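Long-range contacts in DegV family protein (Eubacterium eligens, PDB 3FDJ), which is of unknown function but belongs to the DegV family, in which characterised members bind fatty acids, and may do the same: residues R154-K160 against I184-A190; A166-R170 against S263-E267. All coordinates share one frame; numbering follows the deposited sequence.

Contact 1: residues R154-K160 against I184-A190; sequences RLFCSLK and ISVIGTA. With NA (sodium ion), chain E.
Leu-155 and Thr-189 meet through a side-chain to backbone hydrogen bond. Thr-189 OG1 donates to Leu-155 O at 2.7 Å, almost in line with the carbonyl (164° at the oxygen). The hydroxyl is placed there because it lies anti to its own backbone N (chi1 -171°). The same OG1 accepts a bond from Arg-154 NH2 at 3.0 Å, close to the guanidinium plane. Two bends in the arginine chain carry the guanidinium back to the threonine. Phe-156 CZ lies over one guanidinium face, toward the rim of that group. Water 1 joins Arg-154 NE and Leu-155 N to Ala-190 O.

Backbone pairing is antiparallel. Cys-157 and Gly-188 exchange two hydrogen bonds, and Leu-159 and Val-186 exchange two more. The bond from Leu-159 N to Val-186 O is 2.9 Å and fairly straight, at 167°. The bond from Ala-190 N to Leu-155 O is weak. These are neighbouring strands of a six-stranded mixed sheet. Strand 184-190 pairs on its other edge with strand 196-203, and strand 153-159 with strand 271-276.

Phe-156, Ser-158, Ile-187 and Thr-189 share one face of the sheet, and helix 205-219 packs on it through Leu-208. Phe-156 and Thr-189 run next to each other, CE1 of the ring 3.6 Å from OG1 of the threonine. Cys-157 lies on the other face, where its SG sits 3.8 Å from Gly-188 CA. Water 2 bridges Ser-158 OG and Ser-185 OG.

At the far end a sodium ion joins the strands through carbonyl oxygens. Lys-160 O binds it at 2.6 Å and Ile-184 O at 2.4 Å. Ala-179 O and two waters also bind the ion.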
loop_
_atom_site.group_PDB
_atom_site.type_symbol
_atom_site.label_atom_id
_atom_site.label_comp_id
_atom_site.label_asym_id
_atom_site.label_seq_id
_atom_site.Cartn_x
_atom_site.Cartn_y
_atom_site.Cartn_z
ATOM N N ARG A 154 7.891 -5.204 6.994
ATOM C CA ARG A 154 7.753 -3.890 7.583
ATOM C C ARG A 154 7.512 -2.858 6.508
ATOM O O ARG A 154 7.818 -3.092 5.337
ATOM C CB ARG A 154 9.013 -3.494 8.330
ATOM C CG ARG A 154 9.299 -4.333 9.579
ATOM C CD ARG A 154 8.280 -4.134 10.715
ATOM N NE ARG A 154 8.180 -2.738 11.133
ATOM C CZ ARG A 154 8.972 -2.107 11.995
ATOM N NH1 ARG A 154 9.964 -2.741 12.614
ATOM N NH2 ARG A 154 8.742 -0.815 12.271
ATOM N N LEU A 155 6.988 -1.712 6.922
ATOM C CA LEU A 155 6.806 -0.580 6.044
ATOM C C LEU A 155 7.341 0.682 6.689
ATOM O O LEU A 155 7.094 0.935 7.869
ATOM C CB LEU A 155 5.323 -0.386 5.706
ATOM C CG LEU A 155 5.001 0.825 4.819
ATOM C CD1 LEU A 155 3.862 0.473 3.850
ATOM C CD2 LEU A 155 4.659 2.045 5.632
ATOM N N PHE A 156 8.028 1.491 5.895
ATOM C CA PHE A 156 8.439 2.818 6.309
ATOM C C PHE A 156 8.049 3.814 5.230
ATOM O O PHE A 156 7.967 3.464 4.032
ATOM C CB PHE A 156 9.951 2.869 6.545
ATOM C CG PHE A 156 10.423 1.963 7.633
ATOM C CD1 PHE A 156 10.286 2.329 8.977
ATOM C CD2 PHE A 156 10.967 0.719 7.333
ATOM C CE1 PHE A 156 10.681 1.470 9.991
ATOM C CE2 PHE A 156 11.383 -0.129 8.353
ATOM C CZ PHE A 156 11.232 0.239 9.676
ATOM N N CYS A 157 7.823 5.059 5.629
ATOM C CA CYS A 157 7.482 6.087 4.669
ATOM C C CYS A 157 8.179 7.385 5.027
ATOM O O CYS A 157 8.584 7.582 6.163
ATOM C CB CYS A 157 5.973 6.286 4.583
ATOM S SG CYS A 157 5.219 6.835 6.082
ATOM N N SER A 158 8.328 8.243 4.037
ATOM C CA SER A 158 8.749 9.622 4.259
ATOM C C SER A 158 7.829 10.542 3.468
ATOM O O SER A 158 7.748 10.450 2.232
ATOM C CB SER A 158 10.198 9.800 3.830
ATOM O OG SER A 158 10.631 11.119 4.133
ATOM N N LEU A 159 7.114 11.407 4.171
ATOM C CA LEU A 159 6.092 12.251 3.584
ATOM C C LEU A 159 6.444 13.730 3.720
ATOM O O LEU A 159 6.786 14.191 4.804
ATOM C CB LEU A 159 4.744 11.963 4.237
ATOM C CG LEU A 159 4.354 10.493 4.309
ATOM C CD1 LEU A 159 2.952 10.345 4.902
ATOM C CD2 LEU A 159 4.428 9.824 2.906
ATOM N N LYS A 160 6.334 14.477 2.629
ATOM C CA LYS A 160 6.648 15.893 2.623
ATOM C C LYS A 160 5.456 16.735 3.025
ATOM O O LYS A 160 5.611 17.914 3.377
ATOM C CB LYS A 160 7.142 16.325 1.233
ATOM C CG LYS A 160 8.382 15.558 0.786
ATOM C CD LYS A 160 9.069 16.215 -0.407
ATOM C CE LYS A 160 10.367 15.482 -0.760
ATOM N NZ LYS A 160 11.132 16.222 -1.792
ATOM N N ILE A 184 11.011 19.900 5.348
ATOM C CA ILE A 184 10.879 18.897 6.388
ATOM C C ILE A 184 9.920 17.803 5.937
ATOM O O ILE A 184 8.805 18.095 5.516
ATOM C CB ILE A 184 10.364 19.491 7.735
ATOM C CG1 ILE A 184 11.324 20.545 8.244
ATOM C CG2 ILE A 184 10.237 18.388 8.802
ATOM C CD1 ILE A 184 12.767 20.031 8.423
ATOM N N SER A 185 10.371 16.553 6.062
ATOM C CA SER A 185 9.531 15.375 5.895
ATOM C C SER A 185 9.300 14.675 7.217
ATOM O O SER A 185 10.107 14.802 8.129
ATOM C CB SER A 185 10.221 14.394 4.965
ATOM O OG SER A 185 10.378 14.955 3.680
ATOM N N VAL A 186 8.206 13.925 7.305
ATOM C CA VAL A 186 7.924 13.065 8.442
ATOM C C VAL A 186 8.141 11.637 8.035
ATOM O O VAL A 186 7.658 11.197 6.970
ATOM C CB VAL A 186 6.497 13.221 8.962
ATOM C CG1 VAL A 186 6.162 12.138 10.028
ATOM C CG2 VAL A 186 6.293 14.650 9.492
ATOM N N ILE A 187 8.900 10.926 8.864
ATOM C CA ILE A 187 9.169 9.511 8.653
ATOM C C ILE A 187 8.194 8.700 9.509
ATOM O O ILE A 187 8.006 8.977 10.698
ATOM C CB ILE A 187 10.623 9.155 9.057
ATOM C CG1 ILE A 187 11.625 9.961 8.242
ATOM C CG2 ILE A 187 10.877 7.646 8.842
ATOM C CD1 ILE A 187 13.083 9.804 8.773
ATOM N N GLY A 188 7.547 7.720 8.902
ATOM C CA GLY A 188 6.589 6.871 9.598
ATOM C C GLY A 188 6.829 5.393 9.379
ATOM O O GLY A 188 7.655 4.980 8.545
ATOM N N THR A 189 6.131 4.595 10.173
ATOM C CA THR A 189 6.053 3.158 9.954
ATOM C C THR A 189 4.615 2.694 10.144
ATOM O O THR A 189 3.803 3.374 10.781
ATOM C CB THR A 189 7.033 2.398 10.894
ATOM O OG1 THR A 189 7.107 1.010 10.528
ATOM C CG2 THR A 189 6.633 2.544 12.362
ATOM N N ALA A 190 4.287 1.539 9.566
ATOM C CA ALA A 190 3.006 0.896 9.858
ATOM C C ALA A 190 3.108 0.278 11.251
ATOM O O ALA A 190 4.022 -0.519 11.535
ATOM C CB ALA A 190 2.664 -0.153 8.775
HETATM NA NA NA E . 7.400 19.526 4.281
HETATM O O HOH W 1 5.774 -1.768 9.760
HETATM O O HOH W 2 11.399 12.925 2.125
HETATM O O HOH W 3 8.804 19.336 2.690
HETATM O O HOH W 4 6.413 21.098 2.959
#

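Contact 2: residues A166-R170 against S263-E267; sequences AQNGR and SYYAE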
loop_
_atom_site.group_PDB
_atom_site.type_symbol
_atom_site.label_atom_id
_atom_site.label_comp_id
_atom_site.label_asym_id
_atom_site.label_seq_id
_atom_site.Cartn_x
_atom_site.Cartn_y
_atom_site.Cartn_z
ATOM N N ALA A 166 -4.306 14.316 7.444
ATOM C CA ALA A 166 -4.797 15.082 8.578
ATOM C C ALA A 166 -6.235 15.537 8.378
ATOM O O ALA A 166 -7.038 15.412 9.303
ATOM C CB ALA A 166 -3.880 16.289 8.884
ATOM N N GLN A 167 -6.588 16.026 7.185
ATOM C CA GLN A 167 -7.952 16.528 6.995
ATOM C C GLN A 167 -8.954 15.386 7.021
ATOM O O GLN A 167 -10.121 15.614 7.283
ATOM C CB GLN A 167 -8.105 17.353 5.710
ATOM C CG GLN A 167 -8.130 16.546 4.428
ATOM C CD GLN A 167 -8.488 17.378 3.203
ATOM O OE1 GLN A 167 -9.570 17.984 3.141
ATOM N NE2 GLN A 167 -7.605 17.380 2.207
ATOM N N ASN A 168 -8.489 14.167 6.757
ATOM C CA ASN A 168 -9.345 12.980 6.825
ATOM C C ASN A 168 -9.270 12.209 8.149
ATOM O O ASN A 168 -9.795 11.087 8.249
ATOM C CB ASN A 168 -9.049 12.065 5.629
ATOM C CG ASN A 168 -9.653 12.592 4.340
ATOM O OD1 ASN A 168 -10.876 12.522 4.138
ATOM N ND2 ASN A 168 -8.822 13.140 3.479
ATOM N N GLY A 169 -8.638 12.811 9.157
ATOM C CA GLY A 169 -8.558 12.232 10.495
ATOM C C GLY A 169 -7.656 11.022 10.613
ATOM O O GLY A 169 -7.824 10.215 11.529
ATOM N N ARG A 170 -6.699 10.877 9.702
ATOM C CA ARG A 170 -5.851 9.682 9.710
ATOM C C ARG A 170 -4.466 9.871 10.328
ATOM O O ARG A 170 -3.716 8.896 10.489
ATOM C CB ARG A 170 -5.795 9.081 8.302
ATOM C CG ARG A 170 -7.138 8.425 8.032
ATOM C CD ARG A 170 -7.397 8.072 6.621
ATOM N NE ARG A 170 -8.569 7.200 6.612
ATOM C CZ ARG A 170 -9.741 7.471 6.045
ATOM N NH1 ARG A 170 -10.723 6.588 6.141
ATOM N NH2 ARG A 170 -9.939 8.594 5.363
ATOM N N SER A 263 -1.080 8.083 -3.874
ATOM C CA SER A 263 -0.632 9.431 -4.284
ATOM C C SER A 263 -1.398 10.505 -3.521
ATOM O O SER A 263 -0.811 11.490 -3.095
ATOM C CB SER A 263 -0.749 9.633 -5.798
ATOM O OG SER A 263 0.150 8.777 -6.510
ATOM N N TYR A 264 -2.691 10.278 -3.293
ATOM C CA TYR A 264 -3.505 11.227 -2.532
ATOM C C TYR A 264 -3.000 11.377 -1.085
ATOM O O TYR A 264 -2.827 12.493 -0.611
ATOM C CB TYR A 264 -4.994 10.827 -2.570
ATOM C CG TYR A 264 -5.871 11.681 -1.702
ATOM C CD1 TYR A 264 -6.269 12.941 -2.138
ATOM C CD2 TYR A 264 -6.273 11.265 -0.438
ATOM C CE1 TYR A 264 -7.031 13.767 -1.336
ATOM C CE2 TYR A 264 -7.079 12.100 0.378
ATOM C CZ TYR A 264 -7.447 13.343 -0.087
ATOM O OH TYR A 264 -8.211 14.198 0.668
ATOM N N TYR A 265 -2.766 10.259 -0.407
ATOM C CA TYR A 265 -2.429 10.278 1.014
ATOM C C TYR A 265 -0.944 10.475 1.308
ATOM O O TYR A 265 -0.597 11.088 2.325
ATOM C CB TYR A 265 -2.964 9.020 1.708
ATOM C CG TYR A 265 -4.434 9.109 2.053
ATOM C CD1 TYR A 265 -4.902 10.102 2.927
ATOM C CD2 TYR A 265 -5.375 8.228 1.493
ATOM C CE1 TYR A 265 -6.257 10.201 3.245
ATOM C CE2 TYR A 265 -6.723 8.320 1.822
ATOM C CZ TYR A 265 -7.151 9.295 2.699
ATOM O OH TYR A 265 -8.486 9.421 3.003
ATOM N N ALA A 266 -0.068 9.968 0.446
ATOM C CA ALA A 266 1.383 10.205 0.612
ATOM C C ALA A 266 1.823 11.577 0.113
ATOM O O ALA A 266 2.815 12.133 0.596
ATOM C CB ALA A 266 2.205 9.097 -0.045
ATOM N N GLU A 267 1.083 12.100 -0.857
ATOM C CA GLU A 267 1.277 13.428 -1.465
ATOM C C GLU A 267 2.539 13.555 -2.306
ATOM O O GLU A 267 3.418 12.704 -2.278
ATOM C CB GLU A 267 1.136 14.556 -0.442
ATOM C CG GLU A 267 -0.263 14.565 0.148
ATOM C CD GLU A 267 -0.629 15.846 0.871
ATOM O OE1 GLU A 267 -0.395 16.946 0.307
ATOM O OE2 GLU A 267 -1.202 15.735 1.983
#
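Asn-168 ND2 sits at the edge of the Tyr-264 ring, near its plane. The Asn-168 amide is turned 65° from that ring. The same amide plane is 76° from the Tyr-265 ring, and Asn-168 CG is 3.6 Å from Tyr-265 OH. One face of the Tyr-265 ring is packed by its neighbour: Tyr-264 CD2 lies over the ring centre, 3.5 Å above the plane.

Asn-168 ND2 gives a weak hydrogen bond to Tyr-264 OH at 3.1 Å. The bond is bent, 134° at the hydrogen. Asn-168 ND2 is also hydrogen-bonded to Asn-164 O, one turn back in the chain. Tyr-264 OH has a further partner in Ser-58 OG.

This is a meeting of two helix ends. Helix 163-167 closes in a Schellman motif, with Gly-169 at positive phi as its C-prime residue. Gly-169 N bonds to Ala-166 O, and Arg-170 N to Leu-165 O. The turn brings Asn-168 and Arg-170 to the tyrosines on the last turn of helix 260-266.

Arg-170 reaches Tyr-265 at a slant, with its chain stretched out. Its NH2 comes within 2.9 Å of Tyr-265 OH. Arg-170 NE is hydrogen-bonded to Met-87 O, while Tyr-265 OH is hydrogen-bonded to Thr-60 OG1. Gln-167 NE2 lies 3.6 Å from Tyr-264 OH, but its amide bonds to Asn-164 OD1 and Ser-58 N.

How the contacts relate
The centres of contact 1 and contact 2 lie about 13 Å apart, and along the chain their segments alternate. Strand 153-159 is followed directly by helix 163-167, so the chain passes from the sheet of contact 1 to the helix end of contact 2. The two touch by packing: Leu-159 CD2 is 3.6 Å from Ala-266 O, at the end of helix 260-266. That helix leads on to strand 271-276, which flanks strand 153-159. Contact 1 contains two of the three residues at the sodium site. Contact 2 reaches strand 59-61 of the other sheet, through Thr-60, and so links the two sheet regions.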